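Local coordinates for protein interferon alpha/beta receptor 1 (Mus musculus, PDB 3WCY) that teams up with IFNAR2 as the cell-surface receptor for type I interferons, whose binding switches on JAK-STAT signalling, at residues K134-Y139 / A178-L183; Y98-S103 / N128-E133. One frame throughout, in Å; residues are numbered along the deposited sequence.

How the interactions relate
Both interactions belong to the second fibronectin type III domain, and they abut, with centres about 10 Å apart. Interaction 1 joins the ends of the neighbouring strands 138-145 and 171-179, so backbone hydrogen bonds dominate and half of the touching residues are only partly buried. Interaction 2 is more thoroughly buried and has no hydrogen bond across it: a tryptophan held between two methionines packs against the short strand 100-101, which pairs with strand 12-14 of the first domain. The two meet through side chains. Phe137 CZ lies 3.5 Å from Trp130 CE3, and the Met102 methyl reaches Phe137 and Ala178, joining the sheet end to the tryptophan-methionine layer.

Interaction 1: K134-Y139 / A178-L183; sequences KPSFSY and AIHPSL
Ser138 and Ile179 grip each other's backbones as an antiparallel hydrogen-bonded pair. Ser138 N donates to Ile179 O at 2.8 Å, lying in that carbonyl's plane, and Ile179 N returns an equally long bond to Ser138 O, tilted 26° from the carbonyl plane. On the face carrying these two side chains, Ile179 CG1 rests against Ser138 CB at 3.8 Å; a chi1 of 49° tucks this branch between backbone N and carbonyl carbon and turns it toward the serine. On the other face, Tyr139 lays the CD1-CE1 side of its ring along Ala178, with CE1 3.7 Å from Ala178 CB. Beyond the bridges, Phe137 points a ring edge at the face of His180, a T-shaped pair with planes at 76°. Leu183 CB backs one histidine face, while Ser136 CB sits 3.5 Å from His180 CE1. Farther out, Tyr159 makes an edge-to-face pair with Tyr139, and Ser182 hydrogen-bonds a basic side chain of another protein's chain. Strands 138-145 and 171-179 are central in a four-stranded antiparallel sheet, and this is the C-to-F strand pairing of the fibronectin type III fold, running out into the loop beyond strand F.

Interaction 2: Y98-S103 / N128-E133; sequences YTAHMS and NMWALE
Ala100 O, which shares Lys185 NZ with Tyr98 O as a hydrogen-bond acceptor, also faces the edge of Trp130, near the indole plane and 4.1 Å from CH2. The indole is the centre of a Met-aromatic contact in the second fibronectin type III domain, next to the first domain's strand 12-14. Met102 lies over one face of it: CG stands 4.0 Å from the centroid of the six-membered ring, 26° off the normal, a CH-pi approach displaced toward the CZ2 rim. With CG held anti to the carbonyl carbon (chi1 -87°), the chain is steered across the ring, and SD follows above the same face but farther off, 4.8 Å from that centroid, a longer Met-aromatic contact. The opposite face is lined by Met129 CG, so the indole is held between two methionines.

Met129 bends at its second and third torsions, and this folded tail wraps the small Ala100 methyl, with SD 3.7 Å from Ala100 CB. His101 O comes in at the indole edge, 3.6 Å from Trp130 CZ2, alongside Ala100 O. Replacing Trp130 with an alanine would probably open a gap between Met102 and Met129, costing Met102 its ring surface and leaving both side chains free to shift.

Polar anchors from the first domain reach both segments: His101 pairs through its backbone with Ile13 and Asp15, and Asp16 OD2 accepts from the backbone nitrogens of both Asn128 and Met129, while Phe97 of helix 96-99 packs on Trp130. A turn from Trp130 to Glu133 brings Glu133 CB to the ring edge, in its plane, and is closed by Glu133 N donating to Trp130 O at 2.8 Å.

Interaction 1: K134-Y139 / A178-L183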
# COMPACT_ATOMS: atom_id res chain seq x y z
N LYS A 134 10.97 -5.47 -3.21
CA LYS A 134 9.66 -6.02 -3.61
C LYS A 134 8.45 -5.12 -3.26
O LYS A 134 7.61 -4.93 -4.15
CB LYS A 134 9.43 -7.43 -3.02
CG LYS A 134 10.42 -8.48 -3.45
CD LYS A 134 10.91 -9.28 -2.26
CE LYS A 134 10.19 -10.60 -2.09
NZ LYS A 134 10.68 -11.32 -0.90
N PRO A 135 8.31 -4.54 -2.02
CA PRO A 135 7.12 -3.72 -1.75
C PRO A 135 7.12 -2.38 -2.48
O PRO A 135 6.05 -1.83 -2.75
CB PRO A 135 7.15 -3.54 -0.23
CG PRO A 135 8.19 -4.51 0.28
CD PRO A 135 9.16 -4.64 -0.82
N SER A 136 8.32 -1.87 -2.82
CA SER A 136 8.47 -0.60 -3.52
C SER A 136 7.95 -0.67 -4.95
O SER A 136 7.29 0.27 -5.39
CB SER A 136 9.91 -0.12 -3.47
OG SER A 136 10.28 0.34 -2.18
N PHE A 137 8.22 -1.80 -5.66
CA PHE A 137 7.81 -2.03 -7.05
C PHE A 137 6.33 -1.84 -7.34
O PHE A 137 5.47 -2.23 -6.55
CB PHE A 137 8.21 -3.44 -7.53
CG PHE A 137 9.67 -3.81 -7.55
CD1 PHE A 137 10.62 -2.93 -8.05
CD2 PHE A 137 10.08 -5.08 -7.17
CE1 PHE A 137 11.97 -3.29 -8.09
CE2 PHE A 137 11.43 -5.44 -7.23
CZ PHE A 137 12.36 -4.55 -7.70
N SER A 138 6.05 -1.24 -8.49
CA SER A 138 4.72 -1.02 -9.05
C SER A 138 4.77 -1.61 -10.45
O SER A 138 5.87 -1.85 -10.96
CB SER A 138 4.39 0.47 -9.11
OG SER A 138 3.12 0.70 -9.69
N TYR A 139 3.61 -1.87 -11.06
CA TYR A 139 3.54 -2.45 -12.40
C TYR A 139 2.54 -1.72 -13.28
O TYR A 139 1.56 -1.16 -12.77
CB TYR A 139 3.24 -3.98 -12.35
CG TYR A 139 4.18 -4.73 -11.43
CD1 TYR A 139 5.44 -5.14 -11.87
CD2 TYR A 139 3.85 -4.97 -10.10
CE1 TYR A 139 6.33 -5.79 -11.02
CE2 TYR A 139 4.73 -5.62 -9.24
CZ TYR A 139 5.97 -6.03 -9.70
OH TYR A 139 6.85 -6.65 -8.86
N ALA A 178 7.87 -3.40 -14.91
CA ALA A 178 8.15 -3.30 -13.47
C ALA A 178 8.78 -1.94 -13.22
O ALA A 178 9.77 -1.58 -13.88
CB ALA A 178 9.08 -4.40 -13.02
N ILE A 179 8.19 -1.16 -12.33
CA ILE A 179 8.73 0.17 -12.03
C ILE A 179 9.07 0.34 -10.55
O ILE A 179 8.36 -0.19 -9.71
CB ILE A 179 7.90 1.34 -12.62
CG1 ILE A 179 6.39 1.21 -12.31
CG2 ILE A 179 8.16 1.47 -14.13
CD1 ILE A 179 5.60 2.54 -12.36
N HIS A 180 10.19 1.04 -10.26
CA HIS A 180 10.64 1.39 -8.90
C HIS A 180 10.31 2.90 -8.76
O HIS A 180 11.14 3.73 -9.15
CB HIS A 180 12.16 1.12 -8.72
CG HIS A 180 12.61 0.97 -7.29
ND1 HIS A 180 11.97 1.63 -6.24
CD2 HIS A 180 13.64 0.26 -6.78
CE1 HIS A 180 12.62 1.28 -5.14
NE2 HIS A 180 13.64 0.46 -5.41
N PRO A 181 9.09 3.27 -8.29
CA PRO A 181 8.71 4.69 -8.27
C PRO A 181 9.51 5.62 -7.35
O PRO A 181 9.36 6.84 -7.48
CB PRO A 181 7.22 4.66 -7.91
CG PRO A 181 7.03 3.38 -7.19
CD PRO A 181 7.97 2.42 -7.84
N SER A 182 10.34 5.07 -6.46
CA SER A 182 11.14 5.88 -5.52
C SER A 182 12.63 5.93 -5.86
O SER A 182 13.25 6.99 -5.70
CB SER A 182 10.91 5.42 -4.09
OG SER A 182 9.55 5.54 -3.72
N LEU A 183 13.21 4.81 -6.33
CA LEU A 183 14.63 4.74 -6.66
C LEU A 183 14.94 5.04 -8.13
O LEU A 183 15.89 4.47 -8.69
CB LEU A 183 15.23 3.39 -6.22
CG LEU A 183 16.71 3.38 -5.86
CD1 LEU A 183 16.90 3.39 -4.37
CD2 LEU A 183 17.40 2.19 -6.46

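Interaction 2: Y98-S103 / N128-E133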
# COMPACT_ATOMS: atom_id res chain seq x y z
N TYR A 98 23.29 0.57 -6.84
CA TYR A 98 23.12 1.76 -7.69
C TYR A 98 23.32 1.45 -9.18
O TYR A 98 22.65 2.06 -10.03
CB TYR A 98 24.06 2.90 -7.25
CG TYR A 98 23.85 3.42 -5.84
CD1 TYR A 98 22.71 4.14 -5.50
CD2 TYR A 98 24.84 3.27 -4.87
CE1 TYR A 98 22.52 4.64 -4.21
CE2 TYR A 98 24.67 3.78 -3.58
CZ TYR A 98 23.51 4.47 -3.25
OH TYR A 98 23.34 4.97 -1.98
N THR A 99 24.23 0.53 -9.51
CA THR A 99 24.54 0.15 -10.90
C THR A 99 23.68 -0.99 -11.45
O THR A 99 23.70 -1.22 -12.67
CB THR A 99 26.05 -0.12 -11.07
OG1 THR A 99 26.49 -1.04 -10.07
CG2 THR A 99 26.89 1.15 -11.05
N ALA A 100 22.93 -1.69 -10.58
CA ALA A 100 22.09 -2.83 -10.97
C ALA A 100 20.81 -2.43 -11.72
O ALA A 100 20.09 -1.53 -11.29
CB ALA A 100 21.74 -3.68 -9.76
N HIS A 101 20.55 -3.11 -12.84
CA HIS A 101 19.38 -2.91 -13.70
C HIS A 101 18.27 -3.88 -13.30
O HIS A 101 18.54 -4.91 -12.68
CB HIS A 101 19.75 -3.15 -15.17
CG HIS A 101 20.63 -2.09 -15.76
ND1 HIS A 101 20.10 -1.06 -16.52
CD2 HIS A 101 21.97 -1.94 -15.69
CE1 HIS A 101 21.13 -0.32 -16.89
NE2 HIS A 101 22.27 -0.81 -16.41
N MET A 102 17.04 -3.56 -13.71
CA MET A 102 15.86 -4.38 -13.44
C MET A 102 15.46 -5.19 -14.66
O MET A 102 15.13 -4.62 -15.71
CB MET A 102 14.69 -3.48 -13.03
CG MET A 102 14.64 -3.19 -11.57
SD MET A 102 13.52 -1.82 -11.25
CE MET A 102 11.98 -2.58 -11.60
N SER A 103 15.47 -6.54 -14.53
CA SER A 103 15.06 -7.45 -15.61
C SER A 103 13.53 -7.39 -15.70
O SER A 103 12.91 -7.05 -14.70
CB SER A 103 15.53 -8.87 -15.32
OG SER A 103 14.85 -9.42 -14.21
N ASN A 128 18.67 -11.65 -4.24
CA ASN A 128 19.03 -10.73 -3.16
C ASN A 128 18.96 -9.25 -3.50
O ASN A 128 18.66 -8.44 -2.61
CB ASN A 128 20.36 -11.11 -2.50
CG ASN A 128 20.18 -11.52 -1.06
OD1 ASN A 128 19.76 -10.73 -0.20
ND2 ASN A 128 20.46 -12.78 -0.76
N MET A 129 19.24 -8.88 -4.76
CA MET A 129 19.21 -7.50 -5.24
C MET A 129 17.87 -6.80 -4.98
O MET A 129 17.86 -5.64 -4.58
CB MET A 129 19.57 -7.44 -6.74
CG MET A 129 19.92 -6.04 -7.24
SD MET A 129 21.37 -5.31 -6.44
CE MET A 129 22.68 -6.29 -7.13
N TRP A 130 16.76 -7.52 -5.18
CA TRP A 130 15.42 -6.95 -5.00
C TRP A 130 14.63 -7.55 -3.82
O TRP A 130 13.51 -7.10 -3.54
CB TRP A 130 14.65 -6.98 -6.32
CG TRP A 130 15.47 -6.49 -7.48
CD1 TRP A 130 16.02 -7.25 -8.47
CD2 TRP A 130 15.95 -5.16 -7.68
NE1 TRP A 130 16.76 -6.46 -9.31
CE2 TRP A 130 16.75 -5.17 -8.85
CE3 TRP A 130 15.77 -3.94 -7.00
CZ2 TRP A 130 17.36 -4.03 -9.35
CZ3 TRP A 130 16.38 -2.80 -7.51
CH2 TRP A 130 17.16 -2.85 -8.67
N ALA A 131 15.24 -8.51 -3.10
CA ALA A 131 14.71 -9.20 -1.92
C ALA A 131 14.15 -8.27 -0.84
O ALA A 131 13.35 -8.71 -0.02
CB ALA A 131 15.78 -10.10 -1.33
N LEU A 132 14.58 -6.98 -0.85
CA LEU A 132 14.11 -5.96 0.09
C LEU A 132 13.45 -4.78 -0.62
O LEU A 132 13.03 -3.83 0.04
CB LEU A 132 15.26 -5.47 0.98
CG LEU A 132 15.97 -6.51 1.84
CD1 LEU A 132 17.13 -5.87 2.60
CD2 LEU A 132 15.00 -7.22 2.80
N GLU A 133 13.34 -4.84 -1.97
CA GLU A 133 12.71 -3.79 -2.77
C GLU A 133 11.32 -4.17 -3.28
O GLU A 133 10.56 -3.28 -3.66
CB GLU A 133 13.62 -3.32 -3.91
CG GLU A 133 14.57 -2.22 -3.50
CD GLU A 133 15.65 -2.60 -2.50
OE1 GLU A 133 15.98 -1.76 -1.64
OE2 GLU A 133 16.15 -3.75 -2.57